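Local coordinates for protein anaphase-promoting complex subunit cut9 (Schizosaccharomyces pombe, PDB 2XPI) that serves as a TPR subunit of the anaphase-promoting complex, the ubiquitin ligase that controls mitosis and G1, and binds hcn1, at residues H350-Y359 with G380-K388; H423-T431 with F446-L454. All blocks are in the same frame, centred on the assembly; numbering follows the deposited sequence.

Contact 1 (H350-Y359 with G380-K388); sequences HESGEKNKLY and GIYYLCVNK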
# COMPACT_ATOMS: atom_id res chain seq x y z
N HIS A 350 -11.92 20.94 -25.48
CA HIS A 350 -11.12 21.04 -26.69
C HIS A 350 -11.95 21.54 -27.88
O HIS A 350 -11.50 22.36 -28.68
CB HIS A 350 -10.49 19.70 -27.02
CG HIS A 350 -9.85 19.65 -28.36
ND1 HIS A 350 -10.48 19.14 -29.47
CD2 HIS A 350 -8.62 20.05 -28.78
CE1 HIS A 350 -9.68 19.22 -30.52
NE2 HIS A 350 -8.54 19.77 -30.13
N GLU A 351 -13.18 21.03 -27.98
CA GLU A 351 -14.11 21.43 -29.01
C GLU A 351 -14.41 22.93 -28.97
O GLU A 351 -14.62 23.56 -30.01
CB GLU A 351 -15.41 20.63 -28.86
CG GLU A 351 -16.65 21.39 -29.29
CD GLU A 351 -16.92 21.26 -30.77
OE1 GLU A 351 -17.60 22.15 -31.33
OE2 GLU A 351 -16.44 20.28 -31.37
N SER A 352 -14.43 23.51 -27.78
CA SER A 352 -14.74 24.93 -27.65
C SER A 352 -13.47 25.77 -27.62
O SER A 352 -13.52 26.99 -27.67
CB SER A 352 -15.58 25.17 -26.39
OG SER A 352 -16.70 24.29 -26.37
N GLY A 353 -12.32 25.11 -27.55
CA GLY A 353 -11.05 25.79 -27.65
C GLY A 353 -10.59 26.50 -26.39
O GLY A 353 -9.92 27.52 -26.46
N GLU A 354 -10.94 25.93 -25.23
CA GLU A 354 -10.66 26.54 -23.94
C GLU A 354 -9.27 26.21 -23.38
O GLU A 354 -9.16 25.44 -22.43
CB GLU A 354 -11.70 26.07 -22.93
CG GLU A 354 -13.12 26.11 -23.45
CD GLU A 354 -13.90 27.30 -22.93
OE1 GLU A 354 -13.27 28.24 -22.39
OE2 GLU A 354 -15.15 27.30 -23.05
N LYS A 355 -8.22 26.81 -23.94
CA LYS A 355 -6.86 26.55 -23.48
C LYS A 355 -6.73 26.75 -21.98
O LYS A 355 -6.25 25.87 -21.27
CB LYS A 355 -5.84 27.46 -24.18
CG LYS A 355 -6.29 28.07 -25.49
CD LYS A 355 -5.19 28.95 -26.10
CE LYS A 355 -4.54 29.90 -25.07
NZ LYS A 355 -3.54 29.22 -24.19
N ASN A 356 -7.14 27.92 -21.52
CA ASN A 356 -7.05 28.28 -20.12
C ASN A 356 -7.62 27.19 -19.21
O ASN A 356 -6.95 26.73 -18.28
CB ASN A 356 -7.77 29.61 -19.88
CG ASN A 356 -7.70 30.07 -18.43
OD1 ASN A 356 -8.70 30.51 -17.85
ND2 ASN A 356 -6.51 29.97 -17.84
N LYS A 357 -8.83 26.75 -19.50
CA LYS A 357 -9.46 25.72 -18.67
C LYS A 357 -8.72 24.39 -18.76
O LYS A 357 -8.53 23.73 -17.74
CB LYS A 357 -10.94 25.54 -19.01
CG LYS A 357 -11.80 26.77 -18.74
CD LYS A 357 -13.23 26.34 -18.51
CE LYS A 357 -14.19 27.53 -18.42
NZ LYS A 357 -13.76 28.54 -17.41
N LEU A 358 -8.30 24.01 -19.96
CA LEU A 358 -7.52 22.79 -20.19
C LEU A 358 -6.18 22.86 -19.46
O LEU A 358 -5.67 21.84 -18.98
CB LEU A 358 -7.22 22.63 -21.68
CG LEU A 358 -7.91 21.62 -22.60
CD1 LEU A 358 -9.01 20.84 -21.87
CD2 LEU A 358 -8.44 22.35 -23.83
N TYR A 359 -5.61 24.05 -19.42
CA TYR A 359 -4.32 24.27 -18.77
C TYR A 359 -4.38 24.11 -17.24
O TYR A 359 -3.53 23.46 -16.64
CB TYR A 359 -3.80 25.66 -19.10
CG TYR A 359 -2.40 25.91 -18.58
CD1 TYR A 359 -1.29 25.37 -19.22
CD2 TYR A 359 -2.20 26.70 -17.45
CE1 TYR A 359 -0.01 25.59 -18.75
CE2 TYR A 359 -0.92 26.95 -16.97
CZ TYR A 359 0.17 26.39 -17.63
OH TYR A 359 1.44 26.61 -17.16
N GLY A 380 -2.26 16.07 -22.80
CA GLY A 380 -2.22 15.93 -24.24
C GLY A 380 -3.26 16.80 -24.93
O GLY A 380 -2.95 17.49 -25.90
N ILE A 381 -4.49 16.76 -24.43
CA ILE A 381 -5.57 17.52 -25.04
C ILE A 381 -5.24 19.00 -25.02
O ILE A 381 -5.55 19.72 -25.96
CB ILE A 381 -6.92 17.26 -24.33
CG1 ILE A 381 -7.41 15.85 -24.67
CG2 ILE A 381 -7.97 18.31 -24.76
CD1 ILE A 381 -8.61 15.42 -23.88
N TYR A 382 -4.56 19.43 -23.95
CA TYR A 382 -4.12 20.81 -23.85
C TYR A 382 -3.14 21.18 -24.94
O TYR A 382 -3.30 22.19 -25.60
CB TYR A 382 -3.46 21.11 -22.51
CG TYR A 382 -2.72 22.42 -22.59
CD1 TYR A 382 -3.41 23.60 -22.80
CD2 TYR A 382 -1.34 22.46 -22.51
CE1 TYR A 382 -2.75 24.80 -22.89
CE2 TYR A 382 -0.65 23.67 -22.61
CZ TYR A 382 -1.37 24.84 -22.80
OH TYR A 382 -0.72 26.04 -22.89
N TYR A 383 -2.09 20.38 -25.10
CA TYR A 383 -1.14 20.63 -26.17
C TYR A 383 -1.84 20.61 -27.52
O TYR A 383 -1.33 21.12 -28.51
CB TYR A 383 0.05 19.67 -26.11
CG TYR A 383 0.98 20.03 -24.98
CD1 TYR A 383 1.55 21.30 -24.92
CD2 TYR A 383 1.27 19.13 -23.96
CE1 TYR A 383 2.39 21.66 -23.88
CE2 TYR A 383 2.12 19.48 -22.92
CZ TYR A 383 2.67 20.75 -22.88
OH TYR A 383 3.52 21.12 -21.86
N LEU A 384 -3.06 20.06 -27.53
CA LEU A 384 -3.88 20.02 -28.73
C LEU A 384 -4.80 21.26 -29.04
O LEU A 384 -4.98 21.52 -30.23
CB LEU A 384 -4.64 18.69 -28.80
CG LEU A 384 -4.77 18.00 -30.16
CD1 LEU A 384 -3.41 17.60 -30.67
CD2 LEU A 384 -5.70 16.78 -30.12
N CYS A 385 -5.37 22.01 -28.07
CA CYS A 385 -5.95 23.34 -28.46
C CYS A 385 -4.86 24.37 -28.69
O CYS A 385 -5.14 25.55 -28.97
CB CYS A 385 -7.02 24.01 -27.52
SG CYS A 385 -7.03 25.91 -27.93
N VAL A 386 -3.61 23.94 -28.56
CA VAL A 386 -2.48 24.86 -28.58
C VAL A 386 -1.57 24.51 -29.77
O VAL A 386 -0.58 25.20 -30.07
CB VAL A 386 -1.76 24.85 -27.21
CG1 VAL A 386 -0.26 24.81 -27.35
CG2 VAL A 386 -2.21 26.04 -26.39
N ASN A 387 -1.95 23.42 -30.44
CA ASN A 387 -1.28 23.00 -31.65
C ASN A 387 0.18 22.62 -31.50
O ASN A 387 0.96 22.77 -32.43
CB ASN A 387 -1.40 24.09 -32.70
CG ASN A 387 -2.18 23.65 -33.89
OD1 ASN A 387 -1.64 23.01 -34.80
ND2 ASN A 387 -3.49 23.94 -33.88
N LYS A 388 0.54 22.13 -30.33
CA LYS A 388 1.88 21.60 -30.12
C LYS A 388 1.76 20.10 -30.26
O LYS A 388 1.56 19.39 -29.30
CB LYS A 388 2.40 21.99 -28.73
CG LYS A 388 2.99 23.38 -28.67
CD LYS A 388 3.39 23.75 -27.25
CE LYS A 388 4.40 24.91 -27.20
NZ LYS A 388 5.76 24.51 -27.67

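Contact 2 (H423-T431 with F446-L454); sequences HDQAISAYT and FLGMQHMQL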
# COMPACT_ATOMS: atom_id res chain seq x y z
N HIS A 423 -0.25 8.78 -41.94
CA HIS A 423 -1.46 8.01 -42.17
C HIS A 423 -1.44 6.60 -41.59
O HIS A 423 -2.40 6.22 -40.93
CB HIS A 423 -1.81 7.98 -43.66
CG HIS A 423 -1.79 9.32 -44.30
ND1 HIS A 423 -2.48 10.40 -43.78
CD2 HIS A 423 -1.14 9.78 -45.40
CE1 HIS A 423 -2.26 11.46 -44.54
NE2 HIS A 423 -1.46 11.11 -45.53
N ASP A 424 -0.39 5.83 -41.84
CA ASP A 424 -0.36 4.44 -41.38
C ASP A 424 -0.45 4.27 -39.87
O ASP A 424 -1.15 3.38 -39.34
CB ASP A 424 0.88 3.74 -41.91
CG ASP A 424 0.75 3.38 -43.37
OD1 ASP A 424 1.79 3.14 -44.03
OD2 ASP A 424 -0.41 3.36 -43.85
N GLN A 425 0.28 5.12 -39.16
CA GLN A 425 0.26 5.10 -37.73
C GLN A 425 -1.07 5.60 -37.22
O GLN A 425 -1.55 5.12 -36.19
CB GLN A 425 1.41 5.90 -37.17
CG GLN A 425 2.71 5.45 -37.77
CD GLN A 425 3.88 5.66 -36.87
OE1 GLN A 425 3.91 5.18 -35.74
NE2 GLN A 425 4.89 6.38 -37.37
N ALA A 426 -1.67 6.55 -37.93
CA ALA A 426 -2.98 7.04 -37.52
C ALA A 426 -3.98 5.91 -37.60
O ALA A 426 -4.75 5.67 -36.65
CB ALA A 426 -3.42 8.17 -38.38
N ILE A 427 -3.95 5.19 -38.72
CA ILE A 427 -4.76 3.99 -38.91
C ILE A 427 -4.53 2.84 -37.89
O ILE A 427 -5.48 2.19 -37.48
CB ILE A 427 -4.68 3.49 -40.39
CG1 ILE A 427 -5.44 4.47 -41.28
CG2 ILE A 427 -5.21 2.04 -40.53
CD1 ILE A 427 -4.87 4.62 -42.67
N SER A 428 -3.28 2.59 -37.48
CA SER A 428 -3.04 1.67 -36.35
C SER A 428 -3.79 2.13 -35.11
O SER A 428 -4.58 1.39 -34.54
CB SER A 428 -1.57 1.60 -36.00
OG SER A 428 -0.83 0.98 -37.03
N ALA A 429 -3.52 3.36 -34.68
CA ALA A 429 -4.15 3.89 -33.49
C ALA A 429 -5.67 3.88 -33.59
O ALA A 429 -6.32 3.50 -32.63
CB ALA A 429 -3.62 5.29 -33.17
N TYR A 430 -6.24 4.26 -34.73
CA TYR A 430 -7.71 4.25 -34.88
C TYR A 430 -8.28 2.83 -34.88
O TYR A 430 -9.41 2.62 -34.45
CB TYR A 430 -8.19 4.93 -36.18
CG TYR A 430 -8.12 6.42 -36.19
CD1 TYR A 430 -8.63 7.19 -35.15
CD2 TYR A 430 -7.55 7.09 -37.28
CE1 TYR A 430 -8.54 8.59 -35.18
CE2 TYR A 430 -7.48 8.47 -37.33
CZ TYR A 430 -7.97 9.21 -36.29
OH TYR A 430 -7.87 10.57 -36.37
N THR A 431 -7.53 1.87 -35.39
CA THR A 431 -8.05 0.52 -35.37
C THR A 431 -7.90 -0.07 -33.97
O THR A 431 -8.85 -0.69 -33.48
CB THR A 431 -7.49 -0.40 -36.49
OG1 THR A 431 -6.11 -0.61 -36.28
CG2 THR A 431 -7.68 0.25 -37.85
N PHE A 446 -13.37 8.07 -38.40
CA PHE A 446 -11.99 8.50 -38.49
C PHE A 446 -11.20 7.61 -39.45
O PHE A 446 -10.38 8.10 -40.24
CB PHE A 446 -11.36 8.53 -37.11
CG PHE A 446 -12.05 9.44 -36.13
CD1 PHE A 446 -12.69 10.59 -36.55
CD2 PHE A 446 -12.04 9.17 -34.76
CE1 PHE A 446 -13.33 11.43 -35.64
CE2 PHE A 446 -12.67 10.01 -33.84
CZ PHE A 446 -13.31 11.14 -34.27
N LEU A 447 -11.42 6.31 -39.38
CA LEU A 447 -10.79 5.40 -40.33
C LEU A 447 -11.16 5.80 -41.77
O LEU A 447 -10.33 5.76 -42.66
CB LEU A 447 -11.22 3.95 -40.07
CG LEU A 447 -10.35 2.94 -39.29
CD1 LEU A 447 -8.91 3.41 -39.15
CD2 LEU A 447 -10.95 2.63 -37.93
N GLY A 448 -12.41 6.19 -42.00
CA GLY A 448 -12.85 6.63 -43.31
C GLY A 448 -12.10 7.86 -43.79
O GLY A 448 -11.61 7.90 -44.92
N MET A 449 -12.00 8.87 -42.93
CA MET A 449 -11.36 10.14 -43.25
C MET A 449 -9.89 9.98 -43.54
O MET A 449 -9.32 10.67 -44.40
CB MET A 449 -11.52 11.12 -42.10
CG MET A 449 -12.99 11.50 -41.84
SD MET A 449 -13.11 12.47 -40.33
CE MET A 449 -11.97 13.78 -40.80
N GLN A 450 -9.27 9.06 -42.83
CA GLN A 450 -7.85 8.82 -42.99
C GLN A 450 -7.60 8.04 -44.28
O GLN A 450 -6.59 8.27 -44.96
CB GLN A 450 -7.31 8.06 -41.77
CG GLN A 450 -5.86 8.31 -41.51
CD GLN A 450 -5.58 9.77 -41.30
OE1 GLN A 450 -4.57 10.30 -41.78
NE2 GLN A 450 -6.47 10.44 -40.60
N HIS A 451 -8.52 7.13 -44.63
CA HIS A 451 -8.40 6.40 -45.89
C HIS A 451 -8.72 7.25 -47.12
O HIS A 451 -8.21 7.00 -48.21
CB HIS A 451 -9.22 5.11 -45.88
CG HIS A 451 -8.53 3.97 -45.18
ND1 HIS A 451 -7.39 3.37 -45.68
CD2 HIS A 451 -8.81 3.33 -44.02
CE1 HIS A 451 -7.01 2.42 -44.85
NE2 HIS A 451 -7.85 2.37 -43.84
N MET A 452 -9.54 8.28 -46.95
CA MET A 452 -9.69 9.29 -47.98
C MET A 452 -8.36 9.95 -48.32
O MET A 452 -8.02 10.09 -49.49
CB MET A 452 -10.69 10.35 -47.55
CG MET A 452 -12.09 9.94 -47.85
SD MET A 452 -13.24 11.31 -47.75
CE MET A 452 -13.76 11.16 -46.05
N GLN A 453 -7.60 10.33 -47.29
CA GLN A 453 -6.27 10.91 -47.46
C GLN A 453 -5.38 10.04 -48.33
O GLN A 453 -4.65 10.55 -49.18
CB GLN A 453 -5.60 11.08 -46.11
CG GLN A 453 -6.42 11.84 -45.13
CD GLN A 453 -6.60 13.26 -45.58
OE1 GLN A 453 -5.63 14.01 -45.68
NE2 GLN A 453 -7.85 13.64 -45.86
N LEU A 454 -5.41 8.74 -48.10
CA LEU A 454 -4.56 7.83 -48.84
C LEU A 454 -5.06 7.62 -50.27
O LEU A 454 -4.35 7.08 -51.12
CB LEU A 454 -4.49 6.48 -48.13
CG LEU A 454 -3.78 6.54 -46.79
CD1 LEU A 454 -3.73 5.18 -46.13
CD2 LEU A 454 -2.39 7.11 -46.97

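Contact 1 (H350-Y359 with G380-K388)
Tyr382 lies against Leu358, Lys355 and Tyr359, and its side chain spans much of the contact. Its CG is anti to the backbone N (chi1 165°), which lays the ring along the start of helix 355-368. CB of Tyr382 comes first and sits 4.1 Å from CB of Leu358. The same Leu358 CB also lies at the edge of the ring, near its plane. Next along the ring, Tyr382 CD1 is 3.9 Å from the backbone O of Lys355. That oxygen already accepts the helical bond from Tyr359 N. Farther out, the ring receives the edge of Tyr359 in an edge-to-face pair, with planes at 61°. Tyr359 CD1 stands over one face, toward the rim, and is 3.6 Å from Tyr382 CZ. The same carbon is the neighbour of the terminal Tyr382 OH, at 3.8 Å.

One residue earlier, Ile381 CG2 meets both CB of His350, at 3.7 Å, and CG of Leu358, at 4.0 Å. The His350 ring turns an edge to the backbone at Leu384 O and Cys385 N. Cys385 SG lies beside CG of Lys355 and near the O of Gly353. Gly353 is the C-prime residue of the Schellman motif that ends helix 342-352, so the chain turns here.

Residues 355-359 and 380-385 run antiparallel, their axes at 160°. This is the junction of TPR 8 with the first helix of TPR 9. His350 and Ile381 each also pack on an apolar side chain of a chain of another protein. The chemistry is mostly van der Waals and aromatic contact, so shape rather than charge pairing holds these helices together.

Contact 2 (H423-T431 with F446-L454)
The chi1 of Tyr430 (-74°, CG anti to the carbonyl carbon) swings its ring against Phe446, whose CB lies over one face. The carbon is 3.5 Å from the centroid of that ring, a CH-pi contact. The chi1 of Phe446 (-59°) sets where its own ring goes, and the end of that side chain leads away. The two rings themselves meet obliquely. The setting is a TPR superhelix: helix 423-435 of TPR 10 packs antiparallel on helix 442-454 of TPR 11, with the axes of 423-431 and 446-454 at 165°.

Packing is knobs-into-holes in both directions. Ile427 fits among Leu447, Gln450, His451 and Leu454. Gln450 fits among His423, Ala426, Ile427 and Tyr430, and its CG lies 3.9 Å from Ile427 CG1. Leu447 sends CD1 toward CB of Tyr430 and CG2 of Thr431, the latter 3.6 Å away.

At the other end, His423 packs on Gln453 and Leu454. CB of Gln453 lies over one face of the His423 ring, 4.1 Å from its centroid. Leu454 and His423 pass alongside with their chains running opposite ways, CD2 of Leu454 close to the imidazole.

Two further partners place the contact in the fold. Tyr430 OH makes a hydrogen bond to a basic side chain of the chain of another protein, probably hcn1. His451 meets the ring of Tyr463, with planes nearly parallel.

The tips of Ile427 and Leu454 meet end on, 3.7 Å between the two CD1 atoms. The same CD1 of Ile427 stands over one face of the His451 ring, 4.0 Å from the ring centroid.

In the fold
Contact 1 comes first along the chain and closes before contact 2 opens. Their centres are 23 Å apart, and their nearest atoms about 9 Å, without touching. Both lie in the all-helical TPR superhelix. In each, the second helix of a repeat packs antiparallel on the first helix of the next, but contact 1 also draws in the end of helix 342-352, so only its 355-359 part matches contact 2. Contact 1 joins TPR 8 to TPR 9, and contact 2 joins TPR 10 to TPR 11. Helices 389-402 and 407-420 come between them. TPR 8 and 10-13 bind hcn1. Both contacts reach a chain of another protein, probably hcn1, consistent with a place on that binding surface.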